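Local coordinates for uncharacterized protein (Bombyx mori, PDB 5AZ0) that probably catalyses the nicotinamide-dependent reduction of carbonyl compounds as a TIM-barrel enzyme of the aldo-keto reductase family, at residues M136-S141 and N323-V328; Q197-L202 and G309-R314; I64-I69 and S282-N287. All coordinates share one frame; numbering follows the deposited sequence.

Contacts 1 and 2 lie beside each other, their centres 14 Å apart, where the C-terminal ends of barrel strands and the loops after them meet the late part of the chain. They touch directly: Phe326 CE1 of contact 1 is 3.3 Å from Arg311 NH1 of contact 2, a cation-pi pair, and a bound acetate reaches both residues. This is the strand end at which aldo-keto reductases generally carry their active site. Contact 3 belongs to the other side of the chain's centre from contact 1, with about 30 Å between their centres. It is about 22 Å from contact 2, centre to centre, although both contacts reach the same parallel sheet.

Contact 1: M136-S141 and N323-V328; sequences MHWPMS and NYPFDV
Trp138 overlaps Phe326 and Pro325 with the outer edge of its six-membered ring. The contact joins the loop after strand 133-136 of the TIM barrel to a late loop of the chain, beyond helix 297-304. Trp138 CZ3 is 3.6 Å from Phe326 CZ, and the two rings meet obliquely, with planes at 75° and centroids 5.8 Å apart. Trp138 CG stands beside its backbone N (chi1 -66°), and the indole thereby carries its benzo end to the late loop. Pro325 fills the angle between the rings: its CG touches Trp138 CZ3 at 4.0 Å and also sits over one face of Phe326, toward the rim. Trp318 and Trp106 meet Trp138 as well, making this an aromatic cluster at the C-terminal end of the strands, where aldo-keto reductases commonly have their substrate pocket. Met140 crosses Pro325 at about a right angle. Its chain bends at both chi2 (90°) and chi3, placing SD 3.8 Å from Pro325 CD while CG lies against the Asn323-Tyr324 peptide, 3.6 Å from Tyr324 N. Pro139 sets its ring against the backbone of the late loop, with Pro139 CG 3.3 Å from Asn323 O; the same carbonyl accepts a hydrogen bond from Gln181 of helix 179-188. No direct hydrogen bond joins the two segments, which are held mainly by apolar packing. A water spans the margin instead, hydrogen-bonded to Ser141 OG (3.3 Å) and Asn323 OD1 (3.0 Å).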
loop_
_atom_site.group_PDB
_atom_site.type_symbol
_atom_site.label_atom_id
_atom_site.label_comp_id
_atom_site.label_asym_id
_atom_site.label_seq_id
_atom_site.Cartn_x
_atom_site.Cartn_y
_atom_site.Cartn_z
ATOM N N MET A 136 2.566 6.445 8.137
ATOM C CA MET A 136 3.731 5.938 8.805
ATOM C C MET A 136 4.139 4.650 8.177
ATOM O O MET A 136 3.437 3.618 8.243
ATOM C CB MET A 136 3.484 5.854 10.305
ATOM C CG MET A 136 4.806 5.706 11.113
ATOM S SD MET A 136 4.556 5.358 12.869
ATOM C CE MET A 136 3.216 6.458 13.371
ATOM N N HIS A 137 5.217 4.708 7.365
ATOM C CA HIS A 137 5.577 3.578 6.511
ATOM C C HIS A 137 5.817 2.278 7.328
ATOM O O HIS A 137 5.347 1.243 6.941
ATOM C CB HIS A 137 6.773 3.915 5.667
ATOM C CG HIS A 137 6.825 3.203 4.374
ATOM N ND1 HIS A 137 7.306 3.806 3.233
ATOM C CD2 HIS A 137 6.439 1.963 4.013
ATOM C CE1 HIS A 137 7.223 2.954 2.224
ATOM N NE2 HIS A 137 6.680 1.831 2.663
ATOM N N TRP A 138 6.509 2.400 8.465
ATOM C CA TRP A 138 6.697 1.294 9.415
ATOM C C TRP A 138 6.660 1.829 10.790
ATOM O O TRP A 138 6.928 3.007 10.995
ATOM C CB TRP A 138 8.042 0.586 9.232
ATOM C CG TRP A 138 8.130 -0.091 7.953
ATOM C CD1 TRP A 138 8.421 0.471 6.760
ATOM C CD2 TRP A 138 7.923 -1.497 7.698
ATOM N NE1 TRP A 138 8.437 -0.510 5.757
ATOM C CE2 TRP A 138 8.099 -1.712 6.314
ATOM C CE3 TRP A 138 7.638 -2.593 8.515
ATOM C CZ2 TRP A 138 7.962 -2.967 5.722
ATOM C CZ3 TRP A 138 7.485 -3.866 7.925
ATOM C CH2 TRP A 138 7.645 -4.037 6.541
ATOM N N PRO A 139 6.331 0.969 11.775
ATOM C CA PRO A 139 6.256 1.401 13.157
ATOM C C PRO A 139 7.653 1.611 13.830
ATOM O O PRO A 139 7.754 2.264 14.902
ATOM C CB PRO A 139 5.414 0.278 13.816
ATOM C CG PRO A 139 5.646 -0.891 12.987
ATOM C CD PRO A 139 5.813 -0.400 11.590
ATOM N N MET A 140 8.713 1.094 13.219
ATOM C CA MET A 140 10.083 1.236 13.787
ATOM C C MET A 140 10.627 2.658 13.515
ATOM O O MET A 140 10.270 3.306 12.520
ATOM C CB MET A 140 11.056 0.205 13.219
ATOM C CG MET A 140 10.562 -1.213 13.270
ATOM S SD MET A 140 9.636 -1.775 11.846
ATOM C CE MET A 140 10.701 -1.649 10.419
ATOM N N SER A 141 11.468 3.098 14.437
ATOM C CA SER A 141 12.201 4.334 14.387
ATOM C C SER A 141 13.696 3.996 14.339
ATOM O O SER A 141 14.260 3.592 15.354
ATOM C CB SER A 141 11.898 5.124 15.624
ATOM O OG SER A 141 12.415 4.490 16.823
ATOM N N ASN A 323 9.456 -2.366 17.986
ATOM C CA ASN A 323 8.254 -2.203 17.147
ATOM C C ASN A 323 8.284 -2.894 15.803
ATOM O O ASN A 323 7.321 -2.805 15.016
ATOM C CB ASN A 323 7.877 -0.715 17.025
ATOM C CG ASN A 323 7.388 -0.139 18.317
ATOM O OD1 ASN A 323 7.871 0.886 18.826
ATOM N ND2 ASN A 323 6.354 -0.711 18.808
ATOM N N TYR A 324 9.305 -3.702 15.544
ATOM C CA TYR A 324 9.193 -4.618 14.454
ATOM C C TYR A 324 7.879 -5.390 14.584
ATOM O O TYR A 324 7.568 -5.906 15.673
ATOM C CB TYR A 324 10.286 -5.618 14.483
ATOM C CG TYR A 324 10.223 -6.635 13.368
ATOM C CD1 TYR A 324 10.646 -6.325 12.085
ATOM C CD2 TYR A 324 9.837 -7.944 13.612
ATOM C CE1 TYR A 324 10.635 -7.247 11.052
ATOM C CE2 TYR A 324 9.838 -8.889 12.611
ATOM C CZ TYR A 324 10.234 -8.558 11.321
ATOM O OH TYR A 324 10.266 -9.527 10.298
ATOM N N PRO A 325 7.084 -5.443 13.498
ATOM C CA PRO A 325 5.680 -5.838 13.696
ATOM C C PRO A 325 5.406 -7.322 13.605
ATOM O O PRO A 325 4.427 -7.762 14.157
ATOM C CB PRO A 325 4.925 -5.085 12.565
ATOM C CG PRO A 325 5.970 -4.947 11.488
ATOM C CD PRO A 325 7.295 -4.741 12.202
ATOM N N PHE A 326 6.235 -8.052 12.893
ATOM C CA PHE A 326 5.937 -9.429 12.594
ATOM C C PHE A 326 6.523 -10.399 13.660
ATOM O O PHE A 326 7.340 -9.994 14.505
ATOM C CB PHE A 326 6.463 -9.766 11.206
ATOM C CG PHE A 326 6.121 -8.754 10.140
ATOM C CD1 PHE A 326 4.844 -8.142 10.077
ATOM C CD2 PHE A 326 7.077 -8.403 9.190
ATOM C CE1 PHE A 326 4.545 -7.231 9.076
ATOM C CE2 PHE A 326 6.780 -7.504 8.192
ATOM C CZ PHE A 326 5.509 -6.920 8.137
ATOM N N ASP A 327 6.111 -11.660 13.587
ATOM C CA ASP A 327 6.650 -12.722 14.499
ATOM C C ASP A 327 8.122 -12.870 14.231
ATOM O O ASP A 327 8.513 -12.856 13.106
ATOM C CB ASP A 327 5.925 -14.091 14.311
ATOM C CG ASP A 327 4.520 -14.116 14.969
ATOM O OD1 ASP A 327 4.223 -13.277 15.867
ATOM O OD2 ASP A 327 3.693 -14.974 14.571
ATOM N N VAL A 328 8.934 -12.943 15.267
ATOM C CA VAL A 328 10.380 -13.044 15.097
ATOM C C VAL A 328 10.797 -14.514 14.885
ATOM O O VAL A 328 10.285 -15.396 15.549
ATOM C CB VAL A 328 11.062 -12.408 16.345
ATOM C CG1 VAL A 328 12.592 -12.509 16.308
ATOM C CG2 VAL A 328 10.649 -10.929 16.461
HETATM O O HOH W 1 10.378 2.271 18.115
#

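Contact 2: Q197-L202 and G309-R314; sequences QIEVNL and GFRTVR. With ACT (acetate ion), chain G; ACT (acetate ion), chain D.
Glu199 points its extended side chain at the Thr312-Val313 backbone, CG opposite its own N about the first bond (chi1 -178°), and crosses the Thr312 side chain at about a right angle. Its carboxylate meets two consecutive peptide N-H groups, one per oxygen. Thr312 N donates to OE2 at 2.8 Å through the syn lone pair; Val313 N reaches OE1 at 2.9 Å, also from the syn side but 34° out of the carboxylate plane. Asn201 comes from the reverse side of OE2, its ND2 donating to the anti lone pair at 2.7 Å with the acceptor close to the amide plane. Arg311 runs past with CG 3.4 Å from OE1, and a water links Glu199 OE1, Arg311 NH1 and Val313 O. Arg314 presents the edge of its guanidinium to an acetate, probably from the crystallisation liquor, NE to OXT 2.6 Å; the other oxygen accepts from Arg314 NH2 and Arg311 N, and the methyl rests over a face of Phe310. Strand 195-199 thus anchors the late loop through one acidic side chain. Three N-H donors and the nearby Arg311 probably favour an ionised Glu199, whose oxygens tie down the backbone N-H groups of Thr312 and Val313.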
loop_
_atom_site.group_PDB
_atom_site.type_symbol
_atom_site.label_atom_id
_atom_site.label_comp_id
_atom_site.label_asym_id
_atom_site.label_seq_id
_atom_site.Cartn_x
_atom_site.Cartn_y
_atom_site.Cartn_z
ATOM N N GLN A 197 -2.147 -0.004 6.076
ATOM C CA GLN A 197 -1.669 -0.633 4.824
ATOM C C GLN A 197 -0.708 -1.732 5.143
ATOM O O GLN A 197 0.351 -1.475 5.725
ATOM C CB GLN A 197 -1.034 0.384 3.834
ATOM C CG GLN A 197 -0.582 -0.273 2.562
ATOM C CD GLN A 197 -0.016 0.692 1.481
ATOM O OE1 GLN A 197 1.010 0.422 0.929
ATOM N NE2 GLN A 197 -0.749 1.727 1.127
ATOM N N ILE A 198 -1.047 -2.949 4.680
ATOM C CA ILE A 198 -0.332 -4.163 5.059
ATOM C C ILE A 198 -0.318 -5.140 3.922
ATOM O O ILE A 198 -1.087 -5.030 2.980
ATOM C CB ILE A 198 -1.028 -4.897 6.244
ATOM C CG1 ILE A 198 -2.536 -5.055 5.970
ATOM C CG2 ILE A 198 -0.778 -4.166 7.516
ATOM C CD1 ILE A 198 -3.300 -5.828 6.989
ATOM N N GLU A 199 0.514 -6.166 4.030
ATOM C CA GLU A 199 0.390 -7.293 3.080
ATOM C C GLU A 199 -0.849 -8.116 3.310
ATOM O O GLU A 199 -1.084 -8.578 4.420
ATOM C CB GLU A 199 1.600 -8.201 3.165
ATOM C CG GLU A 199 1.549 -9.381 2.163
ATOM C CD GLU A 199 2.760 -10.367 2.326
ATOM O OE1 GLU A 199 3.797 -10.018 2.969
ATOM O OE2 GLU A 199 2.634 -11.514 1.858
ATOM N N VAL A 200 -1.661 -8.254 2.264
ATOM C CA VAL A 200 -2.766 -9.210 2.231
ATOM C C VAL A 200 -2.771 -9.837 0.859
ATOM O O VAL A 200 -2.637 -9.160 -0.167
ATOM C CB VAL A 200 -4.132 -8.591 2.460
ATOM C CG1 VAL A 200 -5.135 -9.670 2.951
ATOM C CG2 VAL A 200 -4.061 -7.483 3.500
ATOM N N ASN A 201 -2.907 -11.150 0.848
ATOM C CA ASN A 201 -2.965 -11.993 -0.382
ATOM C C ASN A 201 -3.588 -13.398 -0.031
ATOM O O ASN A 201 -4.167 -13.585 1.055
ATOM C CB ASN A 201 -1.574 -12.057 -1.041
ATOM C CG ASN A 201 -0.507 -12.499 -0.063
ATOM O OD1 ASN A 201 -0.580 -13.632 0.482
ATOM N ND2 ASN A 201 0.528 -11.668 0.128
ATOM N N LEU A 202 -3.631 -14.322 -0.990
ATOM C CA LEU A 202 -4.353 -15.574 -0.766
ATOM C C LEU A 202 -3.679 -16.496 0.314
ATOM O O LEU A 202 -4.375 -17.206 0.993
ATOM C CB LEU A 202 -4.619 -16.272 -2.078
ATOM C CG LEU A 202 -5.590 -15.540 -2.963
ATOM C CD1 LEU A 202 -5.499 -16.120 -4.354
ATOM C CD2 LEU A 202 -7.027 -15.606 -2.431
ATOM N N GLY A 309 -0.390 -18.513 6.291
ATOM C CA GLY A 309 0.570 -17.745 7.020
ATOM C C GLY A 309 1.876 -17.418 6.313
ATOM O O GLY A 309 2.711 -16.773 6.925
ATOM N N PHE A 310 2.039 -17.771 5.049
ATOM C CA PHE A 310 3.274 -17.459 4.307
ATOM C C PHE A 310 3.343 -15.938 3.932
ATOM O O PHE A 310 2.503 -15.437 3.176
ATOM C CB PHE A 310 3.319 -18.284 3.006
ATOM C CG PHE A 310 4.625 -18.159 2.270
ATOM C CD1 PHE A 310 4.849 -17.112 1.365
ATOM C CD2 PHE A 310 5.662 -19.087 2.486
ATOM C CE1 PHE A 310 6.101 -16.957 0.736
ATOM C CE2 PHE A 310 6.909 -18.954 1.845
ATOM C CZ PHE A 310 7.132 -17.891 0.969
ATOM N N ARG A 311 4.328 -15.235 4.458
ATOM C CA ARG A 311 4.441 -13.790 4.338
ATOM C C ARG A 311 5.485 -13.496 3.247
ATOM O O ARG A 311 6.652 -13.861 3.362
ATOM C CB ARG A 311 4.861 -13.227 5.675
ATOM C CG ARG A 311 4.894 -11.720 5.685
ATOM C CD ARG A 311 5.363 -11.245 7.015
ATOM N NE ARG A 311 4.353 -11.429 8.044
ATOM C CZ ARG A 311 3.283 -10.656 8.223
ATOM N NH1 ARG A 311 3.035 -9.595 7.414
ATOM N NH2 ARG A 311 2.430 -10.944 9.231
ATOM N N THR A 312 5.017 -12.920 2.153
ATOM C CA THR A 312 5.871 -12.550 1.010
ATOM C C THR A 312 6.921 -11.516 1.383
ATOM O O THR A 312 8.032 -11.609 0.920
ATOM C CB THR A 312 4.997 -12.034 -0.131
ATOM O OG1 THR A 312 4.071 -13.071 -0.525
ATOM C CG2 THR A 312 5.847 -11.580 -1.297
ATOM N N VAL A 313 6.572 -10.554 2.257
ATOM C CA VAL A 313 7.482 -9.413 2.607
ATOM C C VAL A 313 7.874 -9.446 4.086
ATOM O O VAL A 313 7.081 -9.087 4.958
ATOM C CB VAL A 313 6.835 -8.030 2.238
ATOM C CG1 VAL A 313 7.723 -6.862 2.673
ATOM C CG2 VAL A 313 6.542 -7.939 0.739
ATOM N N ARG A 314 9.083 -9.911 4.373
ATOM C CA ARG A 314 9.498 -10.187 5.765
ATOM C C ARG A 314 10.921 -9.745 5.877
ATOM O O ARG A 314 11.852 -10.468 5.592
ATOM C CB ARG A 314 9.323 -11.664 6.161
ATOM C CG ARG A 314 9.679 -11.947 7.640
ATOM C CD ARG A 314 9.685 -13.454 7.986
ATOM N NE ARG A 314 8.344 -14.032 7.889
ATOM C CZ ARG A 314 7.427 -14.047 8.851
ATOM N NH1 ARG A 314 7.675 -13.535 10.043
ATOM N NH2 ARG A 314 6.256 -14.622 8.622
HETATM C C ACT G . 7.392 -16.293 5.637
HETATM O O ACT G . 6.356 -16.504 6.363
HETATM O OXT ACT G . 8.195 -15.310 5.671
HETATM C CH3 ACT G . 7.687 -17.257 4.576
HETATM C C ACT D . 1.171 -6.937 9.803
HETATM O O ACT D . 1.324 -7.277 8.526
HETATM O OXT ACT D . 1.100 -5.761 10.261
HETATM C CH3 ACT D . 1.060 -7.923 10.932
HETATM O O HOH W 2 4.336 -8.319 5.270
HETATM O O HOH W 3 2.020 -14.411 0.808
#

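Contact 3: I64-I69 and S282-N287; sequences IGYRHI and SRVLEN. With ACT (acetate ion), chain H; ACT (acetate ion), chain K.
Tyr66 and Val284 make the polar link between the loop just after helix 51-64 and helix 281-287. The phenol donates from OH to Val284 O over 2.6 Å, in the carbonyl plane and on a lone pair, with the acceptor at the edge of the ring. A water completes the bridge, donating to Tyr66 OH at 2.6 Å and accepting from Asn287 ND2 at 3.0 Å; the hydroxyl thus has one direct bond to Val284 O and one from a water that is itself held by Asn287. Apolar contacts accompany this link. Val284 CG1, anti to its N (chi1 172°), approaches Tyr66 CE1 to 3.4 Å, so the same residue meets the ring through both carbonyl and methyl. Ile64 reaches out with CD1, which touches Leu285 CD1 at 3.8 Å and Val284 CG1 at 4.1 Å, the Ile64 and Leu285 side chains crossing at about a right angle. Within the first segment, Arg67 NH1 donates to Tyr66 O at 2.8 Å, on the backbone of the residue that makes the contact. Gly65, with positive phi, is the C-prime residue of a Schellman motif that ends helix 51-64 and turns the chain toward strand 68-70. Packing the helix after the first barrel strand, 22-23, against the one after the last, 273-274, belongs to the closing seam of a TIM barrel.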
loop_
_atom_site.group_PDB
_atom_site.type_symbol
_atom_site.label_atom_id
_atom_site.label_comp_id
_atom_site.label_asym_id
_atom_site.label_seq_id
_atom_site.Cartn_x
_atom_site.Cartn_y
_atom_site.Cartn_z
ATOM N N ILE A 64 -7.499 5.563 -18.563
ATOM C CA ILE A 64 -8.688 4.631 -18.474
ATOM C C ILE A 64 -9.593 4.775 -17.267
ATOM O O ILE A 64 -10.705 4.213 -17.284
ATOM C CB ILE A 64 -8.344 3.133 -18.655
ATOM C CG1 ILE A 64 -7.494 2.572 -17.501
ATOM C CG2 ILE A 64 -7.595 2.940 -19.982
ATOM C CD1 ILE A 64 -7.205 1.076 -17.603
ATOM N N GLY A 65 -9.143 5.496 -16.219
ATOM C CA GLY A 65 -9.996 5.761 -15.034
ATOM C C GLY A 65 -9.430 5.465 -13.619
ATOM O O GLY A 65 -10.142 5.537 -12.668
ATOM N N TYR A 66 -8.159 5.168 -13.486
ATOM C CA TYR A 66 -7.548 5.058 -12.162
ATOM C C TYR A 66 -7.393 6.503 -11.624
ATOM O O TYR A 66 -7.017 7.446 -12.354
ATOM C CB TYR A 66 -6.191 4.439 -12.233
ATOM C CG TYR A 66 -6.085 2.936 -12.374
ATOM C CD1 TYR A 66 -6.534 2.243 -13.521
ATOM C CD2 TYR A 66 -5.409 2.191 -11.387
ATOM C CE1 TYR A 66 -6.279 0.848 -13.663
ATOM C CE2 TYR A 66 -5.216 0.850 -11.506
ATOM C CZ TYR A 66 -5.623 0.154 -12.644
ATOM O OH TYR A 66 -5.343 -1.229 -12.641
ATOM N N ARG A 67 -7.736 6.655 -10.371
ATOM C CA ARG A 67 -7.559 7.897 -9.616
ATOM C C ARG A 67 -6.657 7.818 -8.383
ATOM O O ARG A 67 -6.137 8.863 -7.939
ATOM C CB ARG A 67 -8.911 8.356 -9.214
ATOM C CG ARG A 67 -9.858 8.646 -10.398
ATOM C CD ARG A 67 -9.340 9.789 -11.295
ATOM N NE ARG A 67 -10.193 10.012 -12.480
ATOM C CZ ARG A 67 -9.912 9.575 -13.709
ATOM N NH1 ARG A 67 -8.800 8.889 -14.004
ATOM N NH2 ARG A 67 -10.754 9.874 -14.682
ATOM N N HIS A 68 -6.396 6.587 -7.911
ATOM C CA HIS A 68 -5.667 6.326 -6.695
ATOM C C HIS A 68 -4.250 5.942 -7.049
ATOM O O HIS A 68 -4.006 4.956 -7.741
ATOM C CB HIS A 68 -6.423 5.241 -5.869
ATOM C CG HIS A 68 -5.776 4.797 -4.590
ATOM N ND1 HIS A 68 -6.451 3.962 -3.708
ATOM C CD2 HIS A 68 -4.562 5.063 -4.016
ATOM C CE1 HIS A 68 -5.651 3.676 -2.693
ATOM N NE2 HIS A 68 -4.508 4.332 -2.848
ATOM N N ILE A 69 -3.303 6.741 -6.550
ATOM C CA ILE A 69 -1.894 6.554 -6.756
ATOM C C ILE A 69 -1.167 6.421 -5.404
ATOM O O ILE A 69 -1.218 7.312 -4.591
ATOM C CB ILE A 69 -1.298 7.785 -7.496
ATOM C CG1 ILE A 69 -1.962 8.011 -8.842
ATOM C CG2 ILE A 69 0.203 7.587 -7.724
ATOM C CD1 ILE A 69 -1.638 9.404 -9.392
ATOM N N SER A 282 -1.574 -3.680 -20.268
ATOM C CA SER A 282 -2.661 -4.684 -20.343
ATOM C C SER A 282 -2.989 -5.168 -18.899
ATOM O O SER A 282 -4.131 -5.372 -18.586
ATOM C CB SER A 282 -2.317 -5.854 -21.283
ATOM O OG SER A 282 -0.980 -6.236 -21.098
ATOM N N ARG A 283 -1.975 -5.330 -18.053
ATOM C CA ARG A 283 -2.204 -5.667 -16.626
ATOM C C ARG A 283 -2.943 -4.569 -15.875
ATOM O O ARG A 283 -3.921 -4.831 -15.172
ATOM C CB ARG A 283 -0.900 -6.058 -15.995
ATOM C CG ARG A 283 -0.530 -7.482 -16.418
ATOM C CD ARG A 283 0.922 -7.750 -16.104
ATOM N NE ARG A 283 1.401 -9.069 -16.507
ATOM C CZ ARG A 283 2.687 -9.378 -16.724
ATOM N NH1 ARG A 283 3.664 -8.468 -16.619
ATOM N NH2 ARG A 283 3.008 -10.616 -17.069
ATOM N N VAL A 284 -2.596 -3.323 -16.171
ATOM C CA VAL A 284 -3.312 -2.192 -15.620
ATOM C C VAL A 284 -4.750 -2.310 -15.950
ATOM O O VAL A 284 -5.623 -2.157 -15.105
ATOM C CB VAL A 284 -2.767 -0.863 -16.165
ATOM C CG1 VAL A 284 -3.609 0.311 -15.775
ATOM C CG2 VAL A 284 -1.370 -0.651 -15.662
ATOM N N LEU A 285 -5.038 -2.581 -17.200
ATOM C CA LEU A 285 -6.455 -2.679 -17.614
ATOM C C LEU A 285 -7.190 -3.879 -16.970
ATOM O O LEU A 285 -8.350 -3.799 -16.538
ATOM C CB LEU A 285 -6.515 -2.809 -19.150
ATOM C CG LEU A 285 -7.899 -2.989 -19.757
ATOM C CD1 LEU A 285 -8.848 -1.927 -19.267
ATOM C CD2 LEU A 285 -7.822 -3.065 -21.306
ATOM N N GLU A 286 -6.506 -5.001 -17.018
ATOM C CA GLU A 286 -7.008 -6.311 -16.489
ATOM C C GLU A 286 -7.301 -6.156 -14.972
ATOM O O GLU A 286 -8.434 -6.399 -14.552
ATOM C CB GLU A 286 -5.948 -7.385 -16.769
ATOM C CG GLU A 286 -6.305 -8.859 -16.517
ATOM C CD GLU A 286 -5.078 -9.778 -16.341
ATOM O OE1 GLU A 286 -3.947 -9.387 -16.665
ATOM O OE2 GLU A 286 -5.222 -10.922 -15.865
ATOM N N ASN A 287 -6.328 -5.605 -14.200
ATOM C CA ASN A 287 -6.526 -5.347 -12.744
ATOM C C ASN A 287 -7.740 -4.545 -12.405
ATOM O O ASN A 287 -8.308 -4.763 -11.337
ATOM C CB ASN A 287 -5.293 -4.741 -12.100
ATOM C CG ASN A 287 -4.122 -5.651 -12.195
ATOM O OD1 ASN A 287 -4.309 -6.821 -12.435
ATOM N ND2 ASN A 287 -2.915 -5.135 -12.078
HETATM C C ACT H . -13.269 11.861 -12.719
HETATM O O ACT H . -12.717 11.182 -11.783
HETATM O OXT ACT H . -12.813 11.932 -13.892
HETATM C CH3 ACT H . -14.523 12.641 -12.448
HETATM C C ACT K . 4.745 -5.949 -14.530
HETATM O O ACT K . 3.824 -6.788 -14.357
HETATM O OXT ACT K . 4.799 -5.357 -15.597
HETATM C CH3 ACT K . 5.766 -5.575 -13.485
HETATM O O HOH W 4 -3.022 -2.145 -12.080
#